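Long-range contacts in CurH (Lyngbya majuscula, PDB 3KG7), which probably dehydrates a beta-hydroxyacyl chain to its enoyl form as the dehydratase domain of the CurH module in curacin polyketide synthesis: residues E179-E184 / L211-F216; F244-E249 / Y263-L268. All coordinates share one frame; numbering follows the deposited sequence.

Interaction 1: residues E179-E184 / L211-F216; sequences ETSLLE and LTPDLF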
ATOM      1  N   GLU C 179      27.095  24.373  32.511  1.00 95.66           N
ATOM      2  CA  GLU C 179      26.517  23.038  32.626  1.00 95.25           C
ATOM      3  C   GLU C 179      25.223  22.851  31.828  1.00 93.85           C
ATOM      4  O   GLU C 179      24.874  21.724  31.470  1.00 93.91           O
ATOM      5  CB  GLU C 179      26.296  22.680  34.098  1.00 95.72           C
ATOM      6  CG  GLU C 179      27.593  22.531  34.883  1.00 97.83           C
ATOM      7  CD  GLU C 179      27.380  22.038  36.310  1.00 98.61           C
ATOM      8  OE1 GLU C 179      27.851  22.714  37.252  1.00 98.22           O
ATOM      9  OE2 GLU C 179      26.748  20.974  36.490  1.00100.13           O
ATOM     10  N   THR C 180      24.517  23.949  31.549  1.00 92.51           N
ATOM     11  CA  THR C 180      23.209  23.886  30.880  1.00 91.02           C
ATOM     12  C   THR C 180      23.118  24.759  29.619  1.00 90.09           C
ATOM     13  O   THR C 180      23.933  25.665  29.420  1.00 89.89           O
ATOM     14  CB  THR C 180      22.044  24.263  31.847  1.00 91.33           C
ATOM     15  OG1 THR C 180      22.262  25.571  32.391  1.00 91.60           O
ATOM     16  CG2 THR C 180      21.923  23.258  32.988  1.00 91.13           C
ATOM     17  N   SER C 181      22.125  24.469  28.772  1.00 88.56           N
ATOM     18  CA  SER C 181      21.814  25.291  27.597  1.00 86.51           C
ATOM     19  C   SER C 181      20.308  25.416  27.401  1.00 85.69           C
ATOM     20  O   SER C 181      19.554  24.516  27.777  1.00 86.59           O
ATOM     21  CB  SER C 181      22.461  24.719  26.330  1.00 86.42           C
ATOM     22  OG  SER C 181      21.825  23.524  25.903  1.00 86.94           O
ATOM     23  N   LEU C 182      19.873  26.525  26.805  1.00 84.67           N
ATOM     24  CA  LEU C 182      18.449  26.738  26.518  1.00 83.55           C
ATOM     25  C   LEU C 182      18.198  27.432  25.177  1.00 83.56           C
ATOM     26  O   LEU C 182      18.814  28.459  24.879  1.00 84.40           O
ATOM     27  CB  LEU C 182      17.785  27.531  27.650  1.00 82.85           C
ATOM     28  CG  LEU C 182      16.261  27.728  27.613  1.00 82.29           C
ATOM     29  CD1 LEU C 182      15.515  26.455  28.001  1.00 81.62           C
ATOM     30  CD2 LEU C 182      15.856  28.881  28.521  1.00 82.26           C
ATOM     31  N   LEU C 183      17.283  26.869  24.388  1.00 83.23           N
ATOM     32  CA  LEU C 183      16.866  27.454  23.109  1.00 82.93           C
ATOM     33  C   LEU C 183      15.394  27.867  23.137  1.00 83.03           C
ATOM     34  O   LEU C 183      14.530  27.084  23.538  1.00 81.42           O
ATOM     35  CB  LEU C 183      17.076  26.459  21.957  1.00 82.49           C
ATOM     36  CG  LEU C 183      18.488  26.093  21.489  1.00 82.57           C
ATOM     37  CD1 LEU C 183      18.469  24.871  20.582  1.00 80.70           C
ATOM     38  CD2 LEU C 183      19.149  27.259  20.782  1.00 82.47           C
ATOM     39  N   GLU C 184      15.114  29.096  22.710  1.00 83.40           N
ATOM     40  CA  GLU C 184      13.736  29.542  22.505  1.00 84.25           C
ATOM     41  C   GLU C 184      13.363  29.309  21.044  1.00 85.23           C
ATOM     42  O   GLU C 184      13.995  29.865  20.139  1.00 86.23           O
ATOM     43  CB  GLU C 184      13.573  31.018  22.886  1.00 83.87           C
ATOM     44  CG  GLU C 184      12.147  31.556  22.759  1.00 83.95           C
ATOM     45  CD  GLU C 184      12.009  32.998  23.229  1.00 84.71           C
ATOM     46  OE1 GLU C 184      12.328  33.281  24.405  1.00 85.36           O
ATOM     47  OE2 GLU C 184      11.573  33.847  22.420  1.00 85.12           O
ATOM     48  N   LEU C 211      21.646  22.884  20.147  1.00 81.15           N
ATOM     49  CA  LEU C 211      22.516  23.453  21.187  1.00 80.38           C
ATOM     50  C   LEU C 211      22.776  22.536  22.380  1.00 83.14           C
ATOM     51  O   LEU C 211      21.888  21.818  22.856  1.00 83.68           O
ATOM     52  CB  LEU C 211      21.990  24.814  21.667  1.00 78.74           C
ATOM     53  CG  LEU C 211      22.800  25.633  22.685  1.00 77.92           C
ATOM     54  CD1 LEU C 211      24.156  26.069  22.138  1.00 75.44           C
ATOM     55  CD2 LEU C 211      22.008  26.841  23.155  1.00 77.39           C
ATOM     56  N   THR C 212      24.017  22.600  22.855  1.00 86.25           N
ATOM     57  CA  THR C 212      24.497  21.845  23.995  1.00 88.04           C
ATOM     58  C   THR C 212      25.397  22.811  24.759  1.00 89.24           C
ATOM     59  O   THR C 212      26.013  23.676  24.131  1.00 90.12           O
ATOM     60  CB  THR C 212      25.343  20.637  23.534  1.00 89.65           C
ATOM     61  OG1 THR C 212      24.893  20.182  22.251  1.00 90.64           O
ATOM     62  CG2 THR C 212      25.243  19.495  24.526  1.00 92.11           C
ATOM     63  N   PRO C 213      25.469  22.690  26.109  1.00 90.20           N
ATOM     64  CA  PRO C 213      26.397  23.478  26.942  1.00 90.10           C
ATOM     65  C   PRO C 213      27.805  23.653  26.348  1.00 91.16           C
ATOM     66  O   PRO C 213      28.459  24.678  26.582  1.00 90.06           O
ATOM     67  CB  PRO C 213      26.479  22.658  28.232  1.00 89.29           C
ATOM     68  CG  PRO C 213      25.161  22.001  28.335  1.00 88.02           C
ATOM     69  CD  PRO C 213      24.629  21.802  26.941  1.00 89.44           C
ATOM     70  N   ASP C 214      28.243  22.661  25.573  1.00 92.70           N
ATOM     71  CA  ASP C 214      29.594  22.607  25.022  1.00 93.25           C
ATOM     72  C   ASP C 214      29.598  22.561  23.492  1.00 93.58           C
ATOM     73  O   ASP C 214      30.289  21.737  22.892  1.00 92.72           O
ATOM     74  CB  ASP C 214      30.319  21.377  25.581  1.00 93.73           C
ATOM     75  CG  ASP C 214      29.621  20.072  25.218  1.00 93.60           C
ATOM     76  OD1 ASP C 214      28.429  19.901  25.556  1.00 93.42           O
ATOM     77  OD2 ASP C 214      30.273  19.219  24.584  1.00 93.07           O
ATOM     78  N   LEU C 215      28.835  23.451  22.862  1.00 94.91           N
ATOM     79  CA  LEU C 215      28.722  23.469  21.400  1.00 96.07           C
ATOM     80  C   LEU C 215      29.957  24.070  20.706  1.00 96.59           C
ATOM     81  O   LEU C 215      30.195  23.820  19.525  1.00 96.83           O
ATOM     82  CB  LEU C 215      27.436  24.184  20.959  1.00 94.95           C
ATOM     83  CG  LEU C 215      26.887  23.833  19.568  1.00 93.71           C
ATOM     84  CD1 LEU C 215      25.934  22.632  19.632  1.00 94.89           C
ATOM     85  CD2 LEU C 215      26.195  25.034  18.943  1.00 92.13           C
ATOM     86  N   PHE C 216      30.741  24.847  21.445  1.00 98.79           N
ATOM     87  CA  PHE C 216      31.998  25.405  20.932  1.00101.35           C
ATOM     88  C   PHE C 216      33.122  24.362  20.931  1.00101.02           C
ATOM     89  O   PHE C 216      34.250  24.654  20.523  1.00100.72           O
ATOM     90  CB  PHE C 216      32.412  26.640  21.749  1.00103.51           C
ATOM     91  CG  PHE C 216      31.455  27.800  21.626  1.00105.25           C
ATOM     92  CD1 PHE C 216      30.350  27.906  22.470  1.00105.65           C
ATOM     93  CD2 PHE C 216      31.659  28.786  20.665  1.00106.25           C
ATOM     94  CE1 PHE C 216      29.460  28.975  22.355  1.00105.88           C
ATOM     95  CE2 PHE C 216      30.775  29.861  20.544  1.00106.72           C
ATOM     96  CZ  PHE C 216      29.674  29.954  21.391  1.00105.46           C
TER
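Leu183 and Leu211 pack where a loop of the double hotdog fold is laid against strand 181-186 of its second hotdog half. The loop leaves the fold's short helix 202-207, runs past Arg210 and presses Leu211 and Pro213 against the strand residues that point to it, Ser181 and Leu183. The two leucines mesh obliquely: Leu183 CD1 sits on Leu211 CB at 3.7 Å, while Leu183 CD2 meets Leu211 CD2, also at 3.7 Å. Leu211 places CG anti to its own backbone N (chi1 -176°), which turns its branch toward Ser181, and its CG comes to 3.8 Å from Ser181 CB. Leu153 of helix 150-159 adds to the apolar surroundings of Leu211. Replacing Leu183 with an alanine would probably open a gap beside Leu211, stripping its CB of the contacts to the Leu183 branch and leaving CD2 with Ser181 CB but without the leucine methyl. Whereas Leu183, Leu211 and Ser181 are buried, the Glu179 end is looser and exposed to solvent. Glu179 directs its side chain away from the loop and touches Pro213 through its backbone, the carbonyl oxygen lying beside the proline ring. Polar linkage is correspondingly slight: the hydroxyl of Ser181, flanked by Pro213 CD, makes one weak hydrogen bond, from OG to Leu211 O at 3.5 Å.

Interaction 2: residues F244-E249 / Y263-L268; sequences FYAYVE and YDIQLL
Tyr245 and Leu268 form a hydrogen-bonded antiparallel pair, and two residues along Tyr247 and Gln266 form another. In the first, Tyr245 N donates to Leu268 O at 2.7 Å and Leu268 N returns a bond to Tyr245 O at 2.9 Å. In the second, Tyr247 N reaches Gln266 O at 2.8 Å, and Gln266 N points almost straight at Tyr247 O (174° at the hydrogen). Ala246 and Leu267 lie between them as a non-hydrogen-bonded pair, where Leu267 CA and Ala246 CA make supplementary C-H...O contacts to Tyr245 O and Gln266 O.

The side chain of Gln266 can be followed outward over the strand pair. Its CB lies 3.6 Å from Tyr247 O and close to Tyr247 CB; CG remains near that carbonyl and also meets Glu249 OE2. A bend at chi2 (-69°) then carries the amide across the Glu249 side chain at about a right angle, the amide and carboxylate planes 49° apart. Gln266 CD, like CG, lies near Glu249 OE2, at 3.4 Å. At the tip, OE1 comes to 3.3 Å from Glu249 OE2, but both are acceptors and no bond joins them.

On the same face, Leu268 brings CD1 against Tyr247 CB and CG, obliquely to the phenol ring, whose hydroxyl end is directed off the neighbouring strand; Leu141 of helix 138-144 packs on that tyrosine. On the reverse face the contacts between the strands are apolar. There Ala246 CB touches Ile265 CG2 at 3.8 Å, and Val248 CG2 meets Ile265 CG1. Phe244 and Leu267 both reach Phe275 of the next strand. This alternation belongs to an antiparallel beta hairpin, here strands 243-255 and 260-268, within the sheet of a hotdog fold.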
ATOM      1  N   PHE C 244       8.065  27.575  22.283  1.00 82.19           N
ATOM      2  CA  PHE C 244       8.496  26.663  23.346  1.00 80.65           C
ATOM      3  C   PHE C 244      10.016  26.671  23.493  1.00 80.25           C
ATOM      4  O   PHE C 244      10.711  27.396  22.776  1.00 80.06           O
ATOM      5  CB  PHE C 244       7.995  25.242  23.085  1.00 80.13           C
ATOM      6  CG  PHE C 244       8.548  24.619  21.830  1.00 81.41           C
ATOM      7  CD1 PHE C 244       9.629  23.745  21.891  1.00 81.39           C
ATOM      8  CD2 PHE C 244       7.980  24.896  20.583  1.00 81.26           C
ATOM      9  CE1 PHE C 244      10.143  23.159  20.727  1.00 81.48           C
ATOM     10  CE2 PHE C 244       8.489  24.314  19.418  1.00 81.46           C
ATOM     11  CZ  PHE C 244       9.572  23.443  19.494  1.00 80.89           C
ATOM     12  N   TYR C 245      10.524  25.853  24.411  1.00 80.13           N
ATOM     13  CA  TYR C 245      11.945  25.844  24.744  1.00 79.49           C
ATOM     14  C   TYR C 245      12.577  24.452  24.640  1.00 80.01           C
ATOM     15  O   TYR C 245      11.905  23.431  24.826  1.00 81.20           O
ATOM     16  CB  TYR C 245      12.159  26.421  26.151  1.00 79.77           C
ATOM     17  CG  TYR C 245      11.676  27.851  26.313  1.00 80.35           C
ATOM     18  CD1 TYR C 245      12.527  28.928  26.062  1.00 78.51           C
ATOM     19  CD2 TYR C 245      10.365  28.126  26.720  1.00 81.48           C
ATOM     20  CE1 TYR C 245      12.091  30.237  26.203  1.00 78.47           C
ATOM     21  CE2 TYR C 245       9.917  29.438  26.865  1.00 80.64           C
ATOM     22  CZ  TYR C 245      10.787  30.485  26.602  1.00 80.04           C
ATOM     23  OH  TYR C 245      10.358  31.782  26.743  1.00 80.26           O
ATOM     24  N   ALA C 246      13.872  24.425  24.335  1.00 78.99           N
ATOM     25  CA  ALA C 246      14.653  23.194  24.372  1.00 78.84           C
ATOM     26  C   ALA C 246      15.731  23.357  25.431  1.00 79.96           C
ATOM     27  O   ALA C 246      16.537  24.287  25.363  1.00 80.90           O
ATOM     28  CB  ALA C 246      15.266  22.902  23.015  1.00 79.91           C
ATOM     29  N   TYR C 247      15.740  22.447  26.402  1.00 80.73           N
ATOM     30  CA  TYR C 247      16.559  22.574  27.603  1.00 80.96           C
ATOM     31  C   TYR C 247      17.505  21.379  27.737  1.00 81.51           C
ATOM     32  O   TYR C 247      17.064  20.232  27.769  1.00 82.51           O
ATOM     33  CB  TYR C 247      15.617  22.686  28.815  1.00 81.11           C
ATOM     34  CG  TYR C 247      16.254  23.011  30.145  1.00 81.95           C
ATOM     35  CD1 TYR C 247      17.177  24.052  30.274  1.00 82.46           C
ATOM     36  CD2 TYR C 247      15.902  22.299  31.295  1.00 82.88           C
ATOM     37  CE1 TYR C 247      17.755  24.358  31.507  1.00 81.54           C
ATOM     38  CE2 TYR C 247      16.475  22.602  32.541  1.00 81.62           C
ATOM     39  CZ  TYR C 247      17.397  23.629  32.631  1.00 81.28           C
ATOM     40  OH  TYR C 247      17.969  23.930  33.841  1.00 82.53           O
ATOM     41  N   VAL C 248      18.806  21.649  27.791  1.00 80.93           N
ATOM     42  CA  VAL C 248      19.807  20.596  27.983  1.00 82.17           C
ATOM     43  C   VAL C 248      20.456  20.772  29.354  1.00 83.13           C
ATOM     44  O   VAL C 248      21.009  21.832  29.652  1.00 83.23           O
ATOM     45  CB  VAL C 248      20.869  20.590  26.847  1.00 81.45           C
ATOM     46  CG1 VAL C 248      21.876  19.456  27.036  1.00 80.80           C
ATOM     47  CG2 VAL C 248      20.195  20.476  25.489  1.00 79.47           C
ATOM     48  N   GLU C 249      20.377  19.733  30.184  1.00 85.66           N
ATOM     49  CA  GLU C 249      20.787  19.822  31.592  1.00 87.33           C
ATOM     50  C   GLU C 249      22.247  19.452  31.855  1.00 88.33           C
ATOM     51  O   GLU C 249      22.839  19.933  32.821  1.00 89.82           O
ATOM     52  CB  GLU C 249      19.857  18.987  32.477  1.00 88.06           C
ATOM     53  CG  GLU C 249      18.475  19.603  32.660  1.00 91.04           C
ATOM     54  CD  GLU C 249      17.417  18.589  33.076  1.00 93.73           C
ATOM     55  OE1 GLU C 249      17.544  17.987  34.164  1.00 95.14           O
ATOM     56  OE2 GLU C 249      16.442  18.402  32.318  1.00 94.53           O
ATOM     57  N   TYR C 263      23.542  13.302  23.743  1.00 80.79           N
ATOM     58  CA  TYR C 263      22.940  14.208  24.731  1.00 80.88           C
ATOM     59  C   TYR C 263      21.419  14.098  24.867  1.00 81.51           C
ATOM     60  O   TYR C 263      20.768  13.342  24.144  1.00 82.62           O
ATOM     61  CB  TYR C 263      23.391  15.674  24.524  1.00 81.67           C
ATOM     62  CG  TYR C 263      23.214  16.244  23.129  1.00 81.03           C
ATOM     63  CD1 TYR C 263      24.139  15.971  22.115  1.00 81.17           C
ATOM     64  CD2 TYR C 263      22.143  17.089  22.833  1.00 81.42           C
ATOM     65  CE1 TYR C 263      23.984  16.504  20.828  1.00 81.82           C
ATOM     66  CE2 TYR C 263      21.980  17.630  21.550  1.00 82.33           C
ATOM     67  CZ  TYR C 263      22.902  17.333  20.554  1.00 82.07           C
ATOM     68  OH  TYR C 263      22.740  17.860  19.291  1.00 81.07           O
ATOM     69  N   ASP C 264      20.873  14.854  25.816  1.00 81.49           N
ATOM     70  CA  ASP C 264      19.445  14.832  26.139  1.00 81.14           C
ATOM     71  C   ASP C 264      18.826  16.212  25.997  1.00 80.76           C
ATOM     72  O   ASP C 264      19.467  17.222  26.295  1.00 82.19           O
ATOM     73  CB  ASP C 264      19.240  14.336  27.572  1.00 80.91           C
ATOM     74  CG  ASP C 264      19.796  12.956  27.783  1.00 81.89           C
ATOM     75  OD1 ASP C 264      19.557  12.083  26.919  1.00 80.27           O
ATOM     76  OD2 ASP C 264      20.486  12.750  28.803  1.00 83.78           O
ATOM     77  N   ILE C 265      17.578  16.257  25.546  1.00 79.51           N
ATOM     78  CA  ILE C 265      16.882  17.528  25.405  1.00 81.03           C
ATOM     79  C   ILE C 265      15.495  17.434  26.009  1.00 82.99           C
ATOM     80  O   ILE C 265      14.735  16.512  25.704  1.00 85.96           O
ATOM     81  CB  ILE C 265      16.767  17.979  23.922  1.00 80.30           C
ATOM     82  CG1 ILE C 265      18.151  18.133  23.285  1.00 78.52           C
ATOM     83  CG2 ILE C 265      16.014  19.302  23.821  1.00 79.22           C
ATOM     84  CD1 ILE C 265      18.261  17.510  21.939  1.00 76.70           C
ATOM     85  N   GLN C 266      15.173  18.397  26.867  1.00 83.80           N
ATOM     86  CA  GLN C 266      13.832  18.521  27.435  1.00 84.64           C
ATOM     87  C   GLN C 266      13.052  19.596  26.687  1.00 83.23           C
ATOM     88  O   GLN C 266      13.533  20.714  26.506  1.00 83.05           O
ATOM     89  CB  GLN C 266      13.884  18.865  28.927  1.00 87.09           C
ATOM     90  CG  GLN C 266      14.993  18.170  29.721  1.00 91.14           C
ATOM     91  CD  GLN C 266      14.795  16.664  29.891  1.00 93.08           C
ATOM     92  OE1 GLN C 266      15.748  15.941  30.191  1.00 92.90           O
ATOM     93  NE2 GLN C 266      13.564  16.190  29.706  1.00 93.18           N
ATOM     94  N   LEU C 267      11.849  19.249  26.243  1.00 82.00           N
ATOM     95  CA  LEU C 267      10.966  20.220  25.608  1.00 81.28           C
ATOM     96  C   LEU C 267      10.058  20.846  26.660  1.00 83.17           C
ATOM     97  O   LEU C 267       9.318  20.139  27.353  1.00 84.45           O
ATOM     98  CB  LEU C 267      10.146  19.575  24.487  1.00 79.58           C
ATOM     99  CG  LEU C 267      10.826  19.335  23.134  1.00 78.98           C
ATOM    100  CD1 LEU C 267      11.794  18.155  23.174  1.00 77.56           C
ATOM    101  CD2 LEU C 267       9.766  19.128  22.051  1.00 79.09           C
ATOM    102  N   LEU C 268      10.142  22.169  26.788  1.00 82.84           N
ATOM    103  CA  LEU C 268       9.377  22.926  27.781  1.00 82.94           C
ATOM    104  C   LEU C 268       8.452  23.919  27.095  1.00 84.80           C
ATOM    105  O   LEU C 268       8.870  24.610  26.166  1.00 85.83           O
ATOM    106  CB  LEU C 268      10.318  23.693  28.711  1.00 82.46           C
ATOM    107  CG  LEU C 268      11.421  22.968  29.488  1.00 81.77           C
ATOM    108  CD1 LEU C 268      12.550  23.929  29.763  1.00 80.64           C
ATOM    109  CD2 LEU C 268      10.899  22.380  30.788  1.00 81.57           C
TER

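Interactions 1 and 2 share one sheet, and their centres lie about 9 Å apart. Strand 181-186 lines the edge of 243-255 that faces away from 260-268, joined to it by probable hydrogen bonds from Ala246 N to Leu183 O (2.9 Å) and from Val248 N to Ser181 O (3.0 Å). The loop of interaction 1 also reaches the hairpin directly: Leu211 O packs on Val248 CG2 at 3.4 Å, Thr212 touches Tyr263, and Asp214 forms a salt bridge with Arg261. That loop comes soon after helix 202-207, which in related polyketide dehydratases carries the catalytic aspartate; the hairpin of interaction 2 is tied to the loop through Val248 and Tyr263.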